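Local coordinates for response regulator receiver protein (PDB 2ZAY) that is probably a response regulator of two-component signalling, this chain being the receiver domain of a longer bacterial protein, at residues D15-L18 with P19-A22; V45-A48 with V49-H52; I57-A60 with N61-K64; P63-S66 with G67-F71. One frame throughout, in Å; residues are numbered along the deposited sequence.

Interaction 1. Residues D15-L18 with P19-A22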
# COMPACT_ATOMS: atom_id res chain seq x y z
N ASP A 15 -5.80 2.43 -4.61
CA ASP A 15 -6.82 1.41 -4.87
C ASP A 15 -7.79 1.95 -5.91
O ASP A 15 -8.09 3.15 -5.92
CB ASP A 15 -7.58 1.09 -3.57
CG ASP A 15 -8.37 -0.21 -3.67
OD1 ASP A 15 -7.79 -1.28 -3.37
OD2 ASP A 15 -9.55 -0.17 -4.04
N THR A 16 -8.30 1.07 -6.78
CA THR A 16 -9.23 1.50 -7.82
C THR A 16 -10.66 1.70 -7.33
O THR A 16 -11.52 2.19 -8.06
CB THR A 16 -9.22 0.52 -9.02
OG1 THR A 16 -9.49 -0.81 -8.56
CG2 THR A 16 -7.86 0.54 -9.72
N GLN A 17 -10.92 1.30 -6.08
CA GLN A 17 -12.25 1.49 -5.50
C GLN A 17 -12.10 1.96 -4.06
O GLN A 17 -12.48 1.28 -3.10
CB GLN A 17 -13.07 0.19 -5.57
CG GLN A 17 -12.48 -0.99 -4.84
CD GLN A 17 -13.06 -2.31 -5.32
OE1 GLN A 17 -12.99 -2.64 -6.51
NE2 GLN A 17 -13.62 -3.09 -4.39
N LEU A 18 -11.53 3.16 -3.92
CA LEU A 18 -11.30 3.79 -2.63
C LEU A 18 -12.56 3.89 -1.76
O LEU A 18 -12.49 3.76 -0.54
CB LEU A 18 -10.69 5.18 -2.82
CG LEU A 18 -9.23 5.19 -3.29
CD1 LEU A 18 -8.82 6.60 -3.70
CD2 LEU A 18 -8.33 4.69 -2.16
N PRO A 19 -13.72 4.14 -2.38
CA PRO A 19 -14.96 4.25 -1.59
C PRO A 19 -15.20 3.00 -0.75
O PRO A 19 -15.71 3.08 0.37
CB PRO A 19 -16.03 4.44 -2.66
CG PRO A 19 -15.30 5.24 -3.69
CD PRO A 19 -13.97 4.53 -3.78
N ALA A 20 -14.83 1.84 -1.28
CA ALA A 20 -15.01 0.58 -0.56
C ALA A 20 -14.13 0.49 0.68
O ALA A 20 -14.41 -0.29 1.59
CB ALA A 20 -14.72 -0.59 -1.49
N LEU A 21 -13.07 1.30 0.72
CA LEU A 21 -12.15 1.29 1.86
C LEU A 21 -12.40 2.46 2.81
O LEU A 21 -11.76 2.56 3.86
CB LEU A 21 -10.70 1.33 1.37
CG LEU A 21 -10.23 0.07 0.64
CD1 LEU A 21 -8.84 0.29 0.05
CD2 LEU A 21 -10.22 -1.11 1.60
N ALA A 22 -13.33 3.33 2.44
CA ALA A 22 -13.66 4.51 3.24
C ALA A 22 -13.74 4.20 4.74
O ALA A 22 -13.20 4.93 5.57
CB ALA A 22 -14.99 5.10 2.77
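With its CG anti to the backbone N (chi1 -164°), Asp15 brings its carboxylate up to Leu21, whose own CG stands beside its backbone N (chi1 -67°) and sends CD1 back across the loop. This segment is the turn between strand 9-14 and helix 22-31 of a receiver domain, and it opens with an Asx turn: Gln17 N donates to Asp15 OD2 at 2.9 Å, meeting it on the anti side and somewhat out of the carboxylate plane. The Leu21 methyl lies against the flat of the same carboxylate, with CD1 3.8 Å from Asp15 CG, and the two side chains cross at about a right angle. The other oxygen, OD1, forms a salt bridge with Lys111, consistent with the acidic pocket at the strand ends of receiver domains, where a lysine commonly faces the acidic residues. A smaller alanine in place of Asp15 would probably leave Gln17 N and Lys111 without these partners and remove most of the surface on which Leu21 CD1 rests. Beyond the Asx turn the chain coils into two short backbone bonds, Ala20 N to Gln17 O at 3.0 Å and Leu21 N to Leu18 O at 2.8 Å, each donor lying well above its carbonyl plane. At the outer side of this coil, the Gln17 side chain runs past Ala20, its NE2 4.0 Å from Ala20 CB.

Interaction 2. Residues V45-A48 with V49-H52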
# COMPACT_ATOMS: atom_id res chain seq x y z
N VAL A 45 2.71 7.26 -8.44
CA VAL A 45 4.16 7.43 -8.52
C VAL A 45 4.64 8.87 -8.29
O VAL A 45 5.45 9.12 -7.40
CB VAL A 45 4.72 6.91 -9.87
CG1 VAL A 45 6.22 7.15 -9.93
CG2 VAL A 45 4.41 5.42 -10.02
N PRO A 46 4.16 9.83 -9.09
CA PRO A 46 4.59 11.22 -8.89
C PRO A 46 4.22 11.71 -7.49
O PRO A 46 4.97 12.46 -6.86
CB PRO A 46 3.84 11.98 -9.99
CG PRO A 46 3.70 10.93 -11.08
CD PRO A 46 3.29 9.72 -10.28
N VAL A 47 3.04 11.31 -7.01
CA VAL A 47 2.60 11.72 -5.68
C VAL A 47 3.55 11.15 -4.63
O VAL A 47 3.92 11.84 -3.68
CB VAL A 47 1.17 11.24 -5.38
CG1 VAL A 47 0.82 11.50 -3.92
CG2 VAL A 47 0.18 11.97 -6.28
N ALA A 48 3.96 9.90 -4.79
CA ALA A 48 4.88 9.29 -3.82
C ALA A 48 6.20 10.03 -3.79
O ALA A 48 6.75 10.31 -2.73
CB ALA A 48 5.11 7.82 -4.16
N VAL A 49 6.72 10.35 -4.97
CA VAL A 49 7.99 11.05 -5.08
C VAL A 49 7.98 12.41 -4.38
O VAL A 49 8.98 12.81 -3.79
CB VAL A 49 8.41 11.22 -6.57
CG1 VAL A 49 9.61 12.14 -6.69
CG2 VAL A 49 8.74 9.84 -7.16
N LYS A 50 6.85 13.11 -4.42
CA LYS A 50 6.80 14.42 -3.78
C LYS A 50 6.26 14.45 -2.36
O LYS A 50 6.52 15.41 -1.63
CB LYS A 50 6.02 15.41 -4.65
CG LYS A 50 4.59 15.05 -4.94
CD LYS A 50 4.01 15.98 -6.00
CE LYS A 50 2.57 15.66 -6.33
NZ LYS A 50 2.03 16.61 -7.35
N THR A 51 5.53 13.42 -1.94
CA THR A 51 4.98 13.40 -0.59
C THR A 51 5.78 12.50 0.35
O THR A 51 5.58 12.54 1.56
CB THR A 51 3.51 12.95 -0.57
OG1 THR A 51 3.43 11.55 -0.87
CG2 THR A 51 2.69 13.74 -1.58
N HIS A 52 6.65 11.67 -0.21
CA HIS A 52 7.50 10.80 0.60
C HIS A 52 6.75 10.04 1.70
O HIS A 52 7.07 10.17 2.89
CB HIS A 52 8.60 11.65 1.25
CG HIS A 52 9.31 12.54 0.29
ND1 HIS A 52 10.31 12.09 -0.55
CD2 HIS A 52 9.14 13.85 -0.00
CE1 HIS A 52 10.71 13.09 -1.32
NE2 HIS A 52 10.02 14.17 -1.01
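Val47 O is the most used acceptor of this contact, taking both polar hydrogens of Thr51, one helical turn on. Thr51 N reaches Val47 O at 2.8 Å, nearly along the C=O axis, while Thr51 OG1 gives a second bond to Val47 O at 2.9 Å from above the carbonyl plane. The hydroxyl can do so because chi1 of 71° sets OG1 between the backbone N and the carbonyl carbon, folded over the preceding turn. Lys50 N adds a weak third approach to the same oxygen, its stronger bond being to Pro46 O at 3.1 Å. Upstream, Val49 N donates to Val45 O at 3.0 Å with a straight N-H (164°). Pro46 N has no hydrogen to give to the turn before, and the helix is kinked there. Downstream, Ala48 O is taken by His52 N at 2.9 Å.

Carbon contacts run along the same turn. Val47 CG1 packs on Thr51 CG2 at 3.7 Å, and Val49 CG2 lies 3.4 Å from Val45 O. The Lys50 chain, extended beyond CG, first passes over Pro46 O, with CG 3.2 Å from that oxygen. Inward, Val47, Ala48 and Thr51 touch Met12 of strand 9-14, and Val45 and Ala48 touch helix 67-75. His52 leaves helical geometry with positive phi, and its own carbonyl oxygen is hydrogen-bonded to Arg10. The pattern is that of the last turns of an alpha-helix, here helix 41-51 packed on the parallel sheet of a receiver fold, with a threonine hydroxyl bonded back to the carbonyl four residues earlier.

Interaction 3. Residues I57-A60 with N61-K64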
# COMPACT_ATOMS: atom_id res chain seq x y z
N ILE A 57 0.54 1.40 0.51
CA ILE A 57 -0.36 0.26 0.47
C ILE A 57 -1.02 0.31 -0.91
O ILE A 57 -1.63 1.32 -1.26
CB ILE A 57 -1.47 0.37 1.53
CG1 ILE A 57 -0.85 0.41 2.93
CG2 ILE A 57 -2.44 -0.79 1.40
CD1 ILE A 57 -1.86 0.75 4.03
N THR A 58 -0.88 -0.74 -1.69
CA THR A 58 -1.48 -0.72 -3.02
C THR A 58 -2.27 -1.97 -3.35
O THR A 58 -1.95 -3.07 -2.90
CB THR A 58 -0.41 -0.55 -4.12
OG1 THR A 58 -1.06 -0.51 -5.40
CG2 THR A 58 0.58 -1.72 -4.11
N GLU A 59 -3.33 -1.79 -4.13
CA GLU A 59 -4.15 -2.90 -4.59
C GLU A 59 -3.19 -3.67 -5.50
O GLU A 59 -2.43 -3.07 -6.24
CB GLU A 59 -5.34 -2.38 -5.39
CG GLU A 59 -6.31 -3.44 -5.84
CD GLU A 59 -7.52 -2.85 -6.55
OE1 GLU A 59 -8.50 -3.58 -6.80
OE2 GLU A 59 -7.48 -1.64 -6.87
N ALA A 60 -3.24 -5.00 -5.44
CA ALA A 60 -2.36 -5.81 -6.27
C ALA A 60 -2.78 -5.85 -7.73
O ALA A 60 -1.98 -5.60 -8.63
CB ALA A 60 -2.29 -7.23 -5.72
N ASN A 61 -4.05 -6.16 -7.97
CA ASN A 61 -4.55 -6.25 -9.33
C ASN A 61 -5.38 -5.04 -9.75
O ASN A 61 -6.55 -4.93 -9.40
CB ASN A 61 -5.37 -7.53 -9.47
CG ASN A 61 -4.61 -8.75 -9.01
OD1 ASN A 61 -3.65 -9.18 -9.66
ND2 ASN A 61 -5.01 -9.31 -7.87
N MET A 62 -4.74 -4.12 -10.47
CA MET A 62 -5.40 -2.92 -10.98
C MET A 62 -5.30 -2.94 -12.51
O MET A 62 -4.27 -3.34 -13.06
CB MET A 62 -4.73 -1.64 -10.45
CG MET A 62 -4.79 -1.46 -8.94
SD MET A 62 -4.16 0.16 -8.36
CE MET A 62 -2.36 -0.07 -8.58
N PRO A 63 -6.37 -2.52 -13.21
CA PRO A 63 -6.33 -2.52 -14.67
C PRO A 63 -5.30 -1.54 -15.21
O PRO A 63 -5.02 -0.53 -14.58
CB PRO A 63 -7.76 -2.14 -15.05
CG PRO A 63 -8.19 -1.27 -13.92
CD PRO A 63 -7.66 -2.02 -12.71
N LYS A 64 -4.74 -1.86 -16.37
CA LYS A 64 -3.73 -1.02 -17.01
C LYS A 64 -2.40 -1.12 -16.27
O LYS A 64 -1.45 -1.72 -16.78
CB LYS A 64 -4.19 0.44 -17.06
CG LYS A 64 -5.54 0.66 -17.73
CD LYS A 64 -5.49 0.33 -19.21
CE LYS A 64 -6.86 0.53 -19.87
NZ LYS A 64 -6.83 0.22 -21.33
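Where strand 55-59 leaves the sheet and enters the loop toward helix 67-75, Met62 doubles back along the end of the strand to cover Glu59 and Thr58. Its CG, beside the backbone N (chi1 -63°), lies 3.4 Å from Glu59 OE2 and 3.7 Å from Glu59 CB. A bend at chi3 (-74°) then carries the terminal methyl back to the strand end, where Met62 CE meets Thr58 OG1 at 3.5 Å. That hydroxyl donates to the carbonyl oxygen of the next residue, Thr58 OG1 to Glu59 O at 3.0 Å, so its proton is already engaged and the methyl meets the oxygen by packing alone.

In receiver domains the end of this central strand normally carries the phosphorylatable aspartate; here a glutamate probably occupies that position, its side chain extended (chi1 -176°). Glu59 OE2 accepts a hydrogen bond from Thr16 OG1 and also lies near Asp15 OD1, consistent with the acidic pocket of receiver domains. On its loop side Glu59 OE1 stands 3.5 Å from Asn61 O, two acceptors brought near each other by the turn. Asn61 ND2 passes 4.0 Å from Ala60 CB and is hydrogen-bonded to Glu96 OE1. Ala60 and Asn61 also touch Ser89 of the adjoining strand 85-89, while Met62 reaches across to Val14 and Thr16.

Interaction 4. Residues P63-S66 with G67-F71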
# COMPACT_ATOMS: atom_id res chain seq x y z
N PRO A 63 -6.37 -2.52 -13.21
CA PRO A 63 -6.33 -2.52 -14.67
C PRO A 63 -5.30 -1.54 -15.21
O PRO A 63 -5.02 -0.53 -14.58
CB PRO A 63 -7.76 -2.14 -15.05
CG PRO A 63 -8.19 -1.27 -13.92
CD PRO A 63 -7.66 -2.02 -12.71
N LYS A 64 -4.74 -1.86 -16.37
CA LYS A 64 -3.73 -1.02 -17.01
C LYS A 64 -2.40 -1.12 -16.27
O LYS A 64 -1.45 -1.72 -16.78
CB LYS A 64 -4.19 0.44 -17.06
CG LYS A 64 -5.54 0.66 -17.73
CD LYS A 64 -5.49 0.33 -19.21
CE LYS A 64 -6.86 0.53 -19.87
NZ LYS A 64 -6.83 0.22 -21.33
N ILE A 65 -2.33 -0.54 -15.08
CA ILE A 65 -1.12 -0.57 -14.27
C ILE A 65 -1.40 -1.29 -12.95
O ILE A 65 -2.21 -0.85 -12.14
CB ILE A 65 -0.60 0.84 -13.98
CG1 ILE A 65 -0.55 1.65 -15.28
CG2 ILE A 65 0.80 0.76 -13.38
CD1 ILE A 65 0.01 3.05 -15.12
N SER A 66 -0.70 -2.40 -12.74
CA SER A 66 -0.90 -3.21 -11.54
C SER A 66 -0.07 -2.77 -10.34
O SER A 66 0.79 -1.89 -10.45
CB SER A 66 -0.56 -4.67 -11.86
OG SER A 66 0.85 -4.84 -11.92
N GLY A 67 -0.34 -3.40 -9.20
CA GLY A 67 0.40 -3.09 -7.99
C GLY A 67 1.86 -3.48 -8.18
O GLY A 67 2.76 -2.83 -7.65
N MET A 68 2.10 -4.55 -8.94
CA MET A 68 3.47 -4.99 -9.21
C MET A 68 4.18 -3.97 -10.11
O MET A 68 5.38 -3.75 -9.98
CB MET A 68 3.50 -6.36 -9.89
CG MET A 68 3.18 -7.52 -8.95
SD MET A 68 3.38 -9.16 -9.74
CE MET A 68 1.96 -9.15 -10.84
N ASP A 69 3.43 -3.35 -11.02
CA ASP A 69 3.99 -2.34 -11.92
C ASP A 69 4.37 -1.12 -11.09
O ASP A 69 5.43 -0.52 -11.30
CB ASP A 69 2.97 -1.92 -12.98
CG ASP A 69 2.70 -3.01 -14.00
OD1 ASP A 69 3.67 -3.67 -14.42
OD2 ASP A 69 1.52 -3.19 -14.39
N LEU A 70 3.50 -0.76 -10.15
CA LEU A 70 3.75 0.37 -9.27
C LEU A 70 4.98 0.08 -8.43
O LEU A 70 5.86 0.92 -8.28
CB LEU A 70 2.54 0.62 -8.35
CG LEU A 70 2.69 1.74 -7.31
CD1 LEU A 70 3.06 3.04 -8.02
CD2 LEU A 70 1.39 1.92 -6.53
N PHE A 71 5.04 -1.13 -7.87
CA PHE A 71 6.18 -1.52 -7.05
C PHE A 71 7.48 -1.33 -7.84
O PHE A 71 8.44 -0.74 -7.34
CB PHE A 71 6.06 -2.99 -6.65
CG PHE A 71 7.16 -3.46 -5.73
CD1 PHE A 71 7.04 -3.31 -4.36
CD2 PHE A 71 8.31 -4.05 -6.25
CE1 PHE A 71 8.06 -3.74 -3.50
CE2 PHE A 71 9.33 -4.49 -5.41
CZ PHE A 71 9.21 -4.34 -4.02
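Pro63 O accepts from Ile65 N at 2.7 Å, closing a tight gamma turn that delivers Ile65 to Asp69 on the first turn of the helix. Lys64, with positive phi, sits at the centre of this turn, and its side chain leads away from the helix. Ile65 follows with its branch methyl CG2, which lies anti to the backbone N and presses on the Asp69 methylene, Ile65 CG2 to Asp69 CB 3.5 Å, the two side chains crossing at a slant. The same side chain reaches Ala41 and Ile42 of helix 41-51.

Ser66 carries most of the bonds. Its backbone N points almost straight (167°) at Asp69 OD2, 2.9 Å away, reaching the anti side of the carboxylate. Its OG, set between the backbone N and the carbonyl carbon by chi1 of 76°, accepts from Asp69 N at 3.1 Å and gives a weak bond to Asp69 OD2. OD2 is thus gripped by two donors of one residue, one of them weak, which limits how the carboxylate can turn. The Ser66 carbonyl oxygen meanwhile takes Leu70 N at 3.0 Å, the first rung of the helix. Replacing Asp69 by an alanine would probably leave Ser66 N without its acceptor and cost the hydroxyl its weak second bond, so that half of the capping box is lost. Reciprocal bonds between side chain and backbone at Ser66 and Asp69 make that capping box, with Ser66 as the N-cap of helix 67-75, a characteristic way of starting an alpha-helix.

Overall arrangement
Interactions 1 and 3 meet at what is probably the acidic pocket of the receiver fold, where the strand ends of the parallel sheet come together: Thr16 OG1 lies 2.8 Å from Glu59 OE2, a probable hydrogen bond, and the centres of the two interactions are about 11 Å apart. Interaction 4 continues interaction 3 through the shared Pro63 and Lys64, with centres about 5 Å apart, and Ala60 O receives Gly67 N at 2.8 Å, tying the loop to the helix start. Interaction 2 stands farther off, about 17 Å from interaction 3 between centres. It joins the group through interaction 4, where Val45 CG2 packs on Leu70 CD1 at 3.4 Å between helices 41-51 and 67-75.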